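Side-chain contacts in glutamine synthetase (Streptomyces coelicolor, PDB 4BAX), which is a ten-subunit enzyme of the glutamine synthetase family, in which each chain joins a beta-Grasp domain to a catalytic domain: residues Tyr8-Gly13 / Lys19-Thr24; Thr47-Gly52 / His89-Arg94; Cys65-Arg70 / Asp74-Cys79; Val199-Leu204 / Ala319-Tyr324. All blocks are in the same frame, centred on the assembly; numbering follows the deposited sequence.

Interaction 1: Tyr8-Gly13 / Lys19-Thr24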
loop_
_atom_site.group_PDB
_atom_site.type_symbol
_atom_site.label_atom_id
_atom_site.label_comp_id
_atom_site.label_asym_id
_atom_site.label_seq_id
_atom_site.Cartn_x
_atom_site.Cartn_y
_atom_site.Cartn_z
ATOM N N TYR A 8 14.533 3.579 39.221
ATOM C CA TYR A 8 14.243 4.745 40.038
ATOM C C TYR A 8 13.263 5.620 39.289
ATOM O O TYR A 8 13.532 6.054 38.169
ATOM C CB TYR A 8 15.511 5.529 40.345
ATOM C CG TYR A 8 16.315 5.000 41.513
ATOM C CD1 TYR A 8 16.660 3.651 41.596
ATOM C CD2 TYR A 8 16.764 5.847 42.518
ATOM C CE1 TYR A 8 17.421 3.167 42.655
ATOM C CE2 TYR A 8 17.526 5.359 43.597
ATOM C CZ TYR A 8 17.852 4.022 43.658
ATOM O OH TYR A 8 18.613 3.544 44.725
ATOM N N ILE A 9 12.116 5.835 39.910
ATOM C CA ILE A 9 11.008 6.544 39.307
ATOM C C ILE A 9 10.741 7.794 40.120
ATOM O O ILE A 9 10.740 7.751 41.362
ATOM C CB ILE A 9 9.736 5.630 39.240
ATOM C CG1 ILE A 9 10.001 4.456 38.276
ATOM C CG2 ILE A 9 8.488 6.379 38.802
ATOM C CD1 ILE A 9 9.171 3.167 38.547
ATOM N N TRP A 10 10.547 8.916 39.442
ATOM C CA TRP A 10 10.199 10.122 40.173
ATOM C C TRP A 10 9.243 10.990 39.365
ATOM O O TRP A 10 8.961 10.675 38.211
ATOM C CB TRP A 10 11.437 10.902 40.638
ATOM C CG TRP A 10 12.187 11.640 39.547
ATOM C CD1 TRP A 10 12.073 12.968 39.235
ATOM C CD2 TRP A 10 13.181 11.106 38.656
ATOM N NE1 TRP A 10 12.927 13.290 38.202
ATOM C CE2 TRP A 10 13.617 12.170 37.828
ATOM C CE3 TRP A 10 13.735 9.836 38.468
ATOM C CZ2 TRP A 10 14.587 12.002 36.833
ATOM C CZ3 TRP A 10 14.705 9.670 37.470
ATOM C CH2 TRP A 10 15.119 10.747 36.672
ATOM N N ILE A 11 8.716 12.038 40.001
ATOM C CA ILE A 11 7.819 12.996 39.370
ATOM C C ILE A 11 8.568 14.312 39.191
ATOM O O ILE A 11 9.230 14.787 40.110
ATOM C CB ILE A 11 6.557 13.190 40.203
ATOM C CG1 ILE A 11 5.705 11.926 40.122
ATOM C CG2 ILE A 11 5.722 14.362 39.699
ATOM C CD1 ILE A 11 5.560 11.240 41.440
ATOM N N ASP A 12 8.468 14.894 37.997
ATOM C CA ASP A 12 9.198 16.123 37.703
ATOM C C ASP A 12 8.475 17.422 38.118
ATOM O O ASP A 12 7.520 17.407 38.903
ATOM C CB ASP A 12 9.724 16.157 36.259
ATOM C CG ASP A 12 8.631 16.345 35.223
ATOM O OD1 ASP A 12 7.499 16.746 35.573
ATOM O OD2 ASP A 12 8.901 16.049 34.040
ATOM N N GLY A 13 8.984 18.545 37.629
ATOM C CA GLY A 13 8.414 19.837 37.931
ATOM C C GLY A 13 7.726 20.468 36.735
ATOM O O GLY A 13 7.570 21.696 36.698
ATOM N N LYS A 19 5.251 15.177 35.224
ATOM C CA LYS A 19 5.457 13.920 34.517
ATOM C C LYS A 19 6.390 12.966 35.256
ATOM O O LYS A 19 7.258 13.377 36.053
ATOM C CB LYS A 19 6.023 14.190 33.128
ATOM C CG LYS A 19 5.284 15.273 32.340
ATOM C CD LYS A 19 6.063 15.671 31.081
ATOM C CE LYS A 19 6.530 14.455 30.249
ATOM N NZ LYS A 19 5.467 13.838 29.389
ATOM N N LEU A 20 6.169 11.683 35.011
ATOM C CA LEU A 20 7.022 10.626 35.526
ATOM C C LEU A 20 8.365 10.584 34.788
ATOM O O LEU A 20 8.431 10.847 33.593
ATOM C CB LEU A 20 6.335 9.276 35.452
ATOM C CG LEU A 20 5.183 9.098 36.416
ATOM C CD1 LEU A 20 4.181 8.147 35.792
ATOM C CD2 LEU A 20 5.696 8.575 37.772
ATOM N N ARG A 21 9.434 10.342 35.528
ATOM C CA ARG A 21 10.754 10.103 34.955
ATOM C C ARG A 21 11.349 8.824 35.568
ATOM O O ARG A 21 11.013 8.425 36.705
ATOM C CB ARG A 21 11.692 11.295 35.156
ATOM C CG ARG A 21 11.091 12.628 34.763
ATOM C CD ARG A 21 11.041 12.812 33.259
ATOM N NE ARG A 21 10.516 14.125 32.930
ATOM C CZ ARG A 21 10.807 14.772 31.807
ATOM N NH1 ARG A 21 11.638 14.218 30.920
ATOM N NH2 ARG A 21 10.290 15.977 31.577
ATOM N N SER A 22 12.201 8.163 34.798
ATOM C CA SER A 22 12.833 6.966 35.295
ATOM C C SER A 22 14.179 6.677 34.651
ATOM O O SER A 22 14.442 7.076 33.505
ATOM C CB SER A 22 11.886 5.770 35.173
ATOM O OG SER A 22 12.109 5.071 33.967
ATOM N N LYS A 23 15.059 6.088 35.464
ATOM C CA LYS A 23 16.280 5.446 34.995
ATOM C C LYS A 23 16.662 4.215 35.826
ATOM O O LYS A 23 16.196 4.022 36.961
ATOM C CB LYS A 23 17.441 6.436 34.890
ATOM C CG LYS A 23 17.593 7.377 36.018
ATOM C CD LYS A 23 18.816 8.236 35.809
ATOM C CE LYS A 23 18.933 9.240 36.935
ATOM N NZ LYS A 23 20.348 9.439 37.354
ATOM N N THR A 24 17.557 3.420 35.248
ATOM C CA THR A 24 17.986 2.147 35.805
ATOM C C THR A 24 19.310 2.225 36.509
ATOM O O THR A 24 20.296 2.760 35.966
ATOM C CB THR A 24 18.111 1.068 34.705
ATOM O OG1 THR A 24 16.942 1.061 33.870
ATOM C CG2 THR A 24 18.388 -0.307 35.309
#
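D12 and R21 form a salt bridge in which the guanidinium group comes side-on: NE and NH2 both donate to OD2 of the carboxylate, with NE to D12 OD2 at 2.7 Å and NH2 to the same atom at 2.8 Å. That oxygen lies in the guanidinium plane, while the two flat groups are turned 56° apart. The other carboxylate oxygen, D12 OD1, accepts K19 N at 2.8 Å from above the carboxylate plane, so one side chain ties together the loop end of an antiparallel beta hairpin, where strand 3-11 turns back into strand 20-28. Backbone bonds then link the two strands, among them R21 N to W10 O and Y8 N to K23 O. W10 holds its indole back over the hairpin because CG sits between the backbone N and the carbonyl carbon (chi1 73°). One ring face receives R21 CB in a CH-pi contact, 3.5 Å from the six-membered ring centroid, and K23 CG meets the ring edge. On the other face of the sheet, away from W10 and R21, I9 CG2 touches L20 CD2 at 3.7 Å. R21 also reaches G138 and Y141 of the second subunit. The I9 and L20 face lies against helix 190-210, through W202 and W198, while strand 75-82 flanks strand 3-11.

Interaction 2: Thr47-Gly52 / His89-Arg94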
loop_
_atom_site.group_PDB
_atom_site.type_symbol
_atom_site.label_atom_id
_atom_site.label_comp_id
_atom_site.label_asym_id
_atom_site.label_seq_id
_atom_site.Cartn_x
_atom_site.Cartn_y
_atom_site.Cartn_z
ATOM N N THR A 47 14.436 18.230 33.217
ATOM C CA THR A 47 13.144 17.773 33.746
ATOM C C THR A 47 12.190 18.866 34.267
ATOM O O THR A 47 11.229 18.546 34.976
ATOM C CB THR A 47 13.322 16.681 34.839
ATOM O OG1 THR A 47 14.171 17.175 35.883
ATOM C CG2 THR A 47 13.946 15.426 34.242
ATOM N N ASN A 48 12.461 20.133 33.948
ATOM C CA ASN A 48 11.605 21.256 34.381
ATOM C C ASN A 48 11.670 21.449 35.902
ATOM O O ASN A 48 10.799 22.062 36.521
ATOM C CB ASN A 48 10.158 21.054 33.900
ATOM C CG ASN A 48 10.035 21.100 32.380
ATOM O OD1 ASN A 48 10.739 21.856 31.715
ATOM N ND2 ASN A 48 9.202 20.221 31.823
ATOM N N GLN A 49 12.729 20.888 36.473
ATOM C CA GLN A 49 13.077 21.006 37.883
ATOM C C GLN A 49 14.319 21.863 37.972
ATOM O O GLN A 49 15.065 21.853 38.956
ATOM C CB GLN A 49 13.275 19.618 38.460
ATOM C CG GLN A 49 11.956 18.901 38.615
ATOM C CD GLN A 49 12.122 17.442 38.895
ATOM O OE1 GLN A 49 12.960 16.785 38.282
ATOM N NE2 GLN A 49 11.337 16.919 39.826
ATOM N N ALA A 50 14.547 22.567 36.875
ATOM C CA ALA A 50 15.470 23.671 36.796
ATOM C C ALA A 50 15.049 24.477 35.568
ATOM O O ALA A 50 14.404 25.519 35.695
ATOM C CB ALA A 50 16.894 23.170 36.634
ATOM N N GLU A 51 15.356 23.938 34.382
ATOM C CA GLU A 51 15.376 24.684 33.115
ATOM C C GLU A 51 16.276 25.919 33.311
ATOM O O GLU A 51 16.035 26.999 32.763
ATOM C CB GLU A 51 13.955 25.045 32.608
ATOM C CG GLU A 51 13.025 23.878 32.195
ATOM C CD GLU A 51 13.562 22.998 31.064
ATOM O OE1 GLU A 51 14.345 23.493 30.227
ATOM O OE2 GLU A 51 13.205 21.804 31.004
ATOM N N GLY A 52 17.339 25.704 34.095
ATOM C CA GLY A 52 18.249 26.739 34.569
ATOM C C GLY A 52 19.663 26.207 34.781
ATOM O O GLY A 52 20.009 25.133 34.281
ATOM N N HIS A 89 12.578 19.487 47.261
ATOM C CA HIS A 89 12.618 20.328 46.075
ATOM C C HIS A 89 11.220 20.944 45.964
ATOM O O HIS A 89 10.260 20.366 46.481
ATOM C CB HIS A 89 12.949 19.451 44.861
ATOM C CG HIS A 89 13.174 20.220 43.598
ATOM N ND1 HIS A 89 12.129 20.661 42.807
ATOM C CD2 HIS A 89 14.312 20.617 42.979
ATOM C CE1 HIS A 89 12.615 21.307 41.762
ATOM N NE2 HIS A 89 13.935 21.295 41.843
ATOM N N PRO A 90 11.091 22.122 45.323
ATOM C CA PRO A 90 9.771 22.764 45.176
ATOM C C PRO A 90 8.737 21.886 44.449
ATOM O O PRO A 90 7.546 21.959 44.760
ATOM C CB PRO A 90 10.090 24.009 44.352
ATOM C CG PRO A 90 11.475 24.365 44.761
ATOM C CD PRO A 90 12.185 23.049 44.989
ATOM N N SER A 91 9.190 21.049 43.520
ATOM C CA SER A 91 8.305 20.124 42.826
ATOM C C SER A 91 7.754 19.043 43.753
ATOM O O SER A 91 6.724 18.436 43.444
ATOM C CB SER A 91 9.012 19.490 41.629
ATOM O OG SER A 91 10.300 19.045 41.999
ATOM N N ASN A 92 8.445 18.784 44.868
ATOM C CA ASN A 92 8.052 17.712 45.789
ATOM C C ASN A 92 6.709 18.014 46.458
ATOM O O ASN A 92 6.599 19.003 47.168
ATOM C CB ASN A 92 9.157 17.508 46.826
ATOM C CG ASN A 92 8.912 16.317 47.752
ATOM O OD1 ASN A 92 7.770 15.947 48.047
ATOM N ND2 ASN A 92 9.994 15.742 48.250
ATOM N N THR A 93 5.701 17.170 46.206
ATOM C CA THR A 93 4.344 17.360 46.752
ATOM C C THR A 93 4.012 16.296 47.768
ATOM O O THR A 93 2.999 16.388 48.487
ATOM C CB THR A 93 3.241 17.362 45.647
ATOM O OG1 THR A 93 3.213 16.092 44.978
ATOM C CG2 THR A 93 3.455 18.506 44.648
ATOM N N ARG A 94 4.891 15.297 47.838
ATOM C CA ARG A 94 4.771 14.231 48.831
ATOM C C ARG A 94 5.009 14.747 50.231
ATOM O O ARG A 94 4.291 14.368 51.154
ATOM C CB ARG A 94 5.741 13.090 48.513
ATOM C CG ARG A 94 5.296 11.759 49.032
ATOM C CD ARG A 94 6.449 10.794 49.134
ATOM N NE ARG A 94 5.998 9.492 49.613
ATOM C CZ ARG A 94 6.282 9.019 50.822
ATOM N NH1 ARG A 94 7.003 9.770 51.651
ATOM N NH2 ARG A 94 5.842 7.816 51.203
#
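Q49, which reaches across to S91 and H89, has its amide oxygen held on its own side of the contact: T47 OG1 donates to Q49 OE1 at 2.7 Å, and W10 NE1 adds a weak bond. With OE1 occupied in this way, the rotation of the amide is set and its nitrogen is directed at the other loop, where Q49 NE2 donates to S91 OG at 3.2 Å. The receiving residues belong to a type I beta turn from H89 to N92, closed by N92 N to H89 O. The turn precedes helix 94-103, and N92 caps that helix through OD1 to A95 N. The contact therefore joins a loop of the beta-Grasp domain to the entrance of a helix in the catalytic domain. The imidazole is steadied inside the turn, for S91 N donates to H89 ND1 at 3.0 Å, nearly in the ring plane. H89 CG lies anti to the backbone N (chi1 -173°), which swings the ring toward the Q49 backbone, and Q49 CB packs 3.8 Å from H89 CE1. The Q49 amide and H89 ring planes stand 58° apart. At the far end of the imidazole, H89 NE2 donates to Q49 O at 3.2 Å, the oxygen tilted out of the ring plane.

Interaction 3: Cys65-Arg70 / Asp74-Cys79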
loop_
_atom_site.group_PDB
_atom_site.type_symbol
_atom_site.label_atom_id
_atom_site.label_comp_id
_atom_site.label_asym_id
_atom_site.label_seq_id
_atom_site.Cartn_x
_atom_site.Cartn_y
_atom_site.Cartn_z
ATOM N N CYS A 65 9.017 -1.900 45.127
ATOM C CA CYS A 65 8.231 -3.087 44.868
ATOM C C CYS A 65 8.946 -3.880 43.782
ATOM O O CYS A 65 9.840 -3.342 43.107
ATOM C CB CYS A 65 6.824 -2.699 44.436
ATOM S SG CYS A 65 6.819 -1.729 42.963
ATOM N N PRO A 66 8.510 -5.129 43.543
ATOM C CA PRO A 66 9.107 -5.886 42.440
ATOM C C PRO A 66 8.828 -5.269 41.079
ATOM O O PRO A 66 7.765 -4.688 40.882
ATOM C CB PRO A 66 8.409 -7.244 42.548
ATOM C CG PRO A 66 7.948 -7.336 43.975
ATOM C CD PRO A 66 7.550 -5.940 44.317
ATOM N N ASP A 67 9.794 -5.395 40.165
ATOM C CA ASP A 67 9.625 -5.016 38.769
ATOM C C ASP A 67 8.993 -6.193 38.046
ATOM O O ASP A 67 9.654 -7.188 37.781
ATOM C CB ASP A 67 10.999 -4.697 38.156
ATOM C CG ASP A 67 10.907 -4.070 36.770
ATOM O OD1 ASP A 67 9.927 -4.353 36.048
ATOM O OD2 ASP A 67 11.821 -3.304 36.393
ATOM N N PRO A 68 7.699 -6.068 37.716
ATOM C CA PRO A 68 6.867 -7.106 37.081
ATOM C C PRO A 68 7.224 -7.371 35.614
ATOM O O PRO A 68 6.974 -8.466 35.079
ATOM C CB PRO A 68 5.455 -6.523 37.198
ATOM C CG PRO A 68 5.668 -5.038 37.168
ATOM C CD PRO A 68 6.956 -4.809 37.919
ATOM N N ILE A 69 7.741 -6.345 34.951
ATOM C CA ILE A 69 8.173 -6.464 33.564
ATOM C C ILE A 69 9.523 -7.167 33.412
ATOM O O ILE A 69 9.683 -8.110 32.637
ATOM C CB ILE A 69 8.194 -5.091 32.881
ATOM C CG1 ILE A 69 6.773 -4.521 32.893
ATOM C CG2 ILE A 69 8.709 -5.216 31.474
ATOM C CD1 ILE A 69 6.683 -3.130 32.405
ATOM N N ARG A 70 10.507 -6.671 34.147
ATOM C CA ARG A 70 11.818 -7.279 34.140
ATOM C C ARG A 70 11.817 -8.644 34.820
ATOM O O ARG A 70 12.523 -9.555 34.385
ATOM C CB ARG A 70 12.834 -6.357 34.800
ATOM C CG ARG A 70 13.540 -5.459 33.818
ATOM C CD ARG A 70 14.137 -4.274 34.522
ATOM N NE ARG A 70 14.778 -3.369 33.580
ATOM C CZ ARG A 70 15.261 -2.180 33.924
ATOM N NH1 ARG A 70 15.173 -1.757 35.187
ATOM N NH2 ARG A 70 15.830 -1.415 33.001
ATOM N N ASP A 74 14.600 -8.034 40.227
ATOM C CA ASP A 74 14.588 -6.624 39.879
ATOM C C ASP A 74 13.434 -5.852 40.533
ATOM O O ASP A 74 12.380 -6.427 40.840
ATOM C CB ASP A 74 14.537 -6.505 38.367
ATOM C CG ASP A 74 15.733 -7.169 37.703
ATOM O OD1 ASP A 74 16.784 -7.339 38.362
ATOM O OD2 ASP A 74 15.626 -7.505 36.504
ATOM N N ILE A 75 13.657 -4.564 40.799
ATOM C CA ILE A 75 12.687 -3.786 41.570
ATOM C C ILE A 75 12.438 -2.378 41.018
ATOM O O ILE A 75 13.272 -1.812 40.305
ATOM C CB ILE A 75 13.125 -3.662 43.057
ATOM C CG1 ILE A 75 14.553 -3.124 43.133
ATOM C CG2 ILE A 75 12.987 -4.998 43.799
ATOM C CD1 ILE A 75 14.759 -2.097 44.197
ATOM N N LEU A 76 11.303 -1.804 41.406
ATOM C CA LEU A 76 10.987 -0.411 41.102
ATOM C C LEU A 76 11.184 0.411 42.361
ATOM O O LEU A 76 10.777 -0.004 43.452
ATOM C CB LEU A 76 9.563 -0.265 40.603
ATOM C CG LEU A 76 9.213 -1.250 39.507
ATOM C CD1 LEU A 76 7.705 -1.203 39.312
ATOM C CD2 LEU A 76 9.991 -0.947 38.224
ATOM N N VAL A 77 11.836 1.556 42.222
ATOM C CA VAL A 77 12.069 2.417 43.363
ATOM C C VAL A 77 11.472 3.796 43.120
ATOM O O VAL A 77 12.027 4.594 42.352
ATOM C CB VAL A 77 13.581 2.572 43.671
ATOM C CG1 VAL A 77 13.775 3.099 45.065
ATOM C CG2 VAL A 77 14.298 1.252 43.535
ATOM N N LEU A 78 10.354 4.082 43.782
ATOM C CA LEU A 78 9.758 5.407 43.702
ATOM C C LEU A 78 10.462 6.361 44.669
ATOM O O LEU A 78 10.581 6.051 45.847
ATOM C CB LEU A 78 8.261 5.338 44.021
ATOM C CG LEU A 78 7.504 6.663 43.978
ATOM C CD1 LEU A 78 7.427 7.239 42.562
ATOM C CD2 LEU A 78 6.123 6.501 44.587
ATOM N N CYS A 79 10.849 7.546 44.183
ATOM C CA CYS A 79 11.651 8.501 44.981
ATOM C C CYS A 79 10.960 9.835 45.120
ATOM O O CYS A 79 10.047 10.173 44.362
ATOM C CB CYS A 79 13.026 8.745 44.339
ATOM S SG CYS A 79 14.075 7.301 44.077
#
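L76 and D67 are brought together by two different first torsions. In L76, CG stands beside the backbone N (chi1 -49°), and the branch spreads its two methyls over the neighbouring chain; in D67, CG lies anti to the backbone N (chi1 -170°), which lays the carboxylate against one of them. The side chains cross at about a right angle, with L76 CD2 3.5 Å from D67 OD2. The other methyl, L76 CD1, touches both C65 SG (3.8 Å) and P68 CD (3.9 Å). These side chains sit at the end of the beta hairpin formed by strands 56-66 and 75-82. C65 and L76 form an antiparallel hydrogen-bonded pair of it, and L76 N to C65 O is the shorter of their two bonds at 2.7 Å. One step further, D67 N donates to D74 O at 2.9 Å, from above the carbonyl plane. D67 then turns its OD1 back on the chain: R70 N donates to it at 3.1 Å in an Asx motif. R70 presents its aliphatic CB to D74 OD2, while its guanidinium reaches E7 and T24 of the same chain and E156 of the second subunit. D74 OD1, for its part, accepts the backbone N of K5 on strand 3-11.

Interaction 4: Val199-Leu204 / Ala319-Tyr324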
loop_
_atom_site.group_PDB
_atom_site.type_symbol
_atom_site.label_atom_id
_atom_site.label_comp_id
_atom_site.label_asym_id
_atom_site.label_seq_id
_atom_site.Cartn_x
_atom_site.Cartn_y
_atom_site.Cartn_z
ATOM N N VAL A 199 3.040 4.593 40.773
ATOM C CA VAL A 199 3.717 3.433 40.256
ATOM C C VAL A 199 2.806 2.710 39.258
ATOM O O VAL A 199 3.231 2.267 38.183
ATOM C CB VAL A 199 4.174 2.510 41.387
ATOM C CG1 VAL A 199 4.687 1.208 40.809
ATOM C CG2 VAL A 199 5.253 3.197 42.230
ATOM N N ALA A 200 1.528 2.631 39.614
ATOM C CA ALA A 200 0.562 2.015 38.734
ATOM C C ALA A 200 0.417 2.805 37.405
ATOM O O ALA A 200 0.271 2.200 36.329
ATOM C CB ALA A 200 -0.797 1.841 39.447
ATOM N N ARG A 201 0.484 4.140 37.480
ATOM C CA ARG A 201 0.491 4.976 36.276
ATOM C C ARG A 201 1.739 4.673 35.465
ATOM O O ARG A 201 1.695 4.496 34.239
ATOM C CB ARG A 201 0.464 6.469 36.619
ATOM C CG ARG A 201 -0.926 7.033 36.920
ATOM C CD ARG A 201 -0.825 8.235 37.886
ATOM N NE ARG A 201 -2.111 8.902 38.099
ATOM C CZ ARG A 201 -2.287 10.219 38.258
ATOM N NH1 ARG A 201 -1.250 11.059 38.245
ATOM N NH2 ARG A 201 -3.519 10.700 38.445
ATOM N N TRP A 202 2.864 4.613 36.159
ATOM C CA TRP A 202 4.110 4.374 35.473
ATOM C C TRP A 202 4.025 3.012 34.778
ATOM O O TRP A 202 4.483 2.861 33.638
ATOM C CB TRP A 202 5.312 4.456 36.437
ATOM C CG TRP A 202 6.625 4.281 35.725
ATOM C CD1 TRP A 202 7.392 5.280 35.176
ATOM C CD2 TRP A 202 7.326 3.046 35.461
ATOM N NE1 TRP A 202 8.520 4.738 34.584
ATOM C CE2 TRP A 202 8.505 3.376 34.754
ATOM C CE3 TRP A 202 7.066 1.701 35.745
ATOM C CZ2 TRP A 202 9.426 2.410 34.344
ATOM C CZ3 TRP A 202 7.981 0.752 35.333
ATOM C CH2 TRP A 202 9.148 1.111 34.642
ATOM N N LEU A 203 3.410 2.037 35.444
ATOM C CA LEU A 203 3.248 0.706 34.874
ATOM C C LEU A 203 2.318 0.699 33.647
ATOM O O LEU A 203 2.516 -0.107 32.717
ATOM C CB LEU A 203 2.744 -0.260 35.937
ATOM C CG LEU A 203 3.786 -0.784 36.927
ATOM C CD1 LEU A 203 3.087 -1.543 38.057
ATOM C CD2 LEU A 203 4.802 -1.687 36.242
ATOM N N LEU A 204 1.301 1.563 33.638
ATOM C CA LEU A 204 0.392 1.622 32.490
ATOM C C LEU A 204 1.083 2.128 31.220
ATOM O O LEU A 204 1.066 1.454 30.178
ATOM C CB LEU A 204 -0.835 2.475 32.818
ATOM C CG LEU A 204 -1.815 2.636 31.635
ATOM C CD1 LEU A 204 -2.564 1.337 31.232
ATOM C CD2 LEU A 204 -2.799 3.773 31.922
ATOM N N ALA A 319 -8.631 12.878 35.935
ATOM C CA ALA A 319 -7.740 11.725 35.785
ATOM C C ALA A 319 -6.275 12.153 35.872
ATOM O O ALA A 319 -5.413 11.324 36.187
ATOM C CB ALA A 319 -8.004 11.003 34.475
ATOM N N ASN A 320 -5.992 13.434 35.598
ATOM C CA ASN A 320 -4.613 13.930 35.661
ATOM C C ASN A 320 -4.264 14.607 36.992
ATOM O O ASN A 320 -3.264 15.317 37.077
ATOM C CB ASN A 320 -4.281 14.838 34.462
ATOM C CG ASN A 320 -5.074 16.136 34.476
ATOM O OD1 ASN A 320 -5.987 16.315 35.293
ATOM N ND2 ASN A 320 -4.760 17.033 33.542
ATOM N N VAL A 321 -5.077 14.404 38.023
ATOM C CA VAL A 321 -4.751 14.951 39.342
ATOM C C VAL A 321 -3.521 14.263 39.936
ATOM O O VAL A 321 -3.277 13.083 39.699
ATOM C CB VAL A 321 -5.942 14.814 40.317
ATOM C CG1 VAL A 321 -6.197 13.348 40.702
ATOM C CG2 VAL A 321 -5.734 15.710 41.547
ATOM N N ASP A 322 -2.715 15.026 40.666
ATOM C CA ASP A 322 -1.642 14.465 41.483
ATOM C C ASP A 322 -2.295 13.883 42.737
ATOM O O ASP A 322 -2.929 14.617 43.505
ATOM C CB ASP A 322 -0.652 15.573 41.871
ATOM C CG ASP A 322 0.606 15.042 42.579
ATOM O OD1 ASP A 322 0.578 13.922 43.141
ATOM O OD2 ASP A 322 1.632 15.758 42.573
ATOM N N PRO A 323 -2.116 12.571 42.970
ATOM C CA PRO A 323 -2.687 11.910 44.161
ATOM C C PRO A 323 -2.187 12.518 45.476
ATOM O O PRO A 323 -2.985 12.656 46.416
ATOM C CB PRO A 323 -2.243 10.440 44.017
ATOM C CG PRO A 323 -1.138 10.454 42.991
ATOM C CD PRO A 323 -1.437 11.620 42.073
ATOM N N TYR A 324 -0.931 12.967 45.500
ATOM C CA TYR A 324 -0.359 13.584 46.691
ATOM C C TYR A 324 -1.152 14.823 47.091
ATOM O O TYR A 324 -1.347 15.104 48.287
ATOM C CB TYR A 324 1.112 13.983 46.448
ATOM C CG TYR A 324 2.087 12.823 46.301
ATOM C CD1 TYR A 324 2.077 11.758 47.188
ATOM C CD2 TYR A 324 2.975 12.768 45.222
ATOM C CE1 TYR A 324 2.944 10.685 47.033
ATOM C CE2 TYR A 324 3.849 11.695 45.063
ATOM C CZ TYR A 324 3.827 10.660 45.976
ATOM O OH TYR A 324 4.683 9.593 45.836
HETATM O O HOH W 1 -0.787 13.934 37.364
#
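The guanidinium group of R201 carries P323 CD over one face, 3.9 Å from NH1, and V321 O at its edge, near the plane. The two side chains approach from opposite directions. R201 NH2 donates to V321 O at 2.7 Å in the carbonyl plane, the oxygen lying 22° out of the guanidinium plane; NH1 adds a weak bond to the same oxygen. A319 O also lies close to NH2, yet at an angle too poor for a hydrogen bond. An ordered water extends the grip by accepting from R201 NH1 at 3.0 Å and donating to N320 O at 2.9 Å. The arginine can span this distance because CG stands beside the backbone N (chi1 -82°) and the chain is extended from CG to NE, projecting from the middle of helix 190-210 toward the start of helix 323-341. D322 is the N-cap of that second helix: its OD1 accepts Y324 N at 3.0 Å and also the indole NE1 of W198. W198 in turn makes a cation-pi contact with R201 and packs on P323, so the arginine and the helix cap share an aromatic neighbour. Behind the contact Q115 holds both parties, taking R201 NE on its OE1 and giving its NE2 to A319 O.

Overall arrangement
The four contacts follow a path from the beta-Grasp sheet into the catalytic domain. Interactions 1 and 3 are hairpins of one five-stranded sheet, their centres about 13 Å apart, joined where strand 3-11 pairs with strand 75-82. Interaction 2 lies about 11 Å from interaction 1, centre to centre, and its loops bracket interaction 3 in the sequence. Interaction 4 comes last along the chain and near its centre; W202 of helix 190-210 touches both hairpins, while T93 OG1 probably hydrogen-bonds to D322 OD2, linking interactions 2 and 4. Through T24 the same sheet that packs on helix 190-210 of its own chain is extended across the subunit interface.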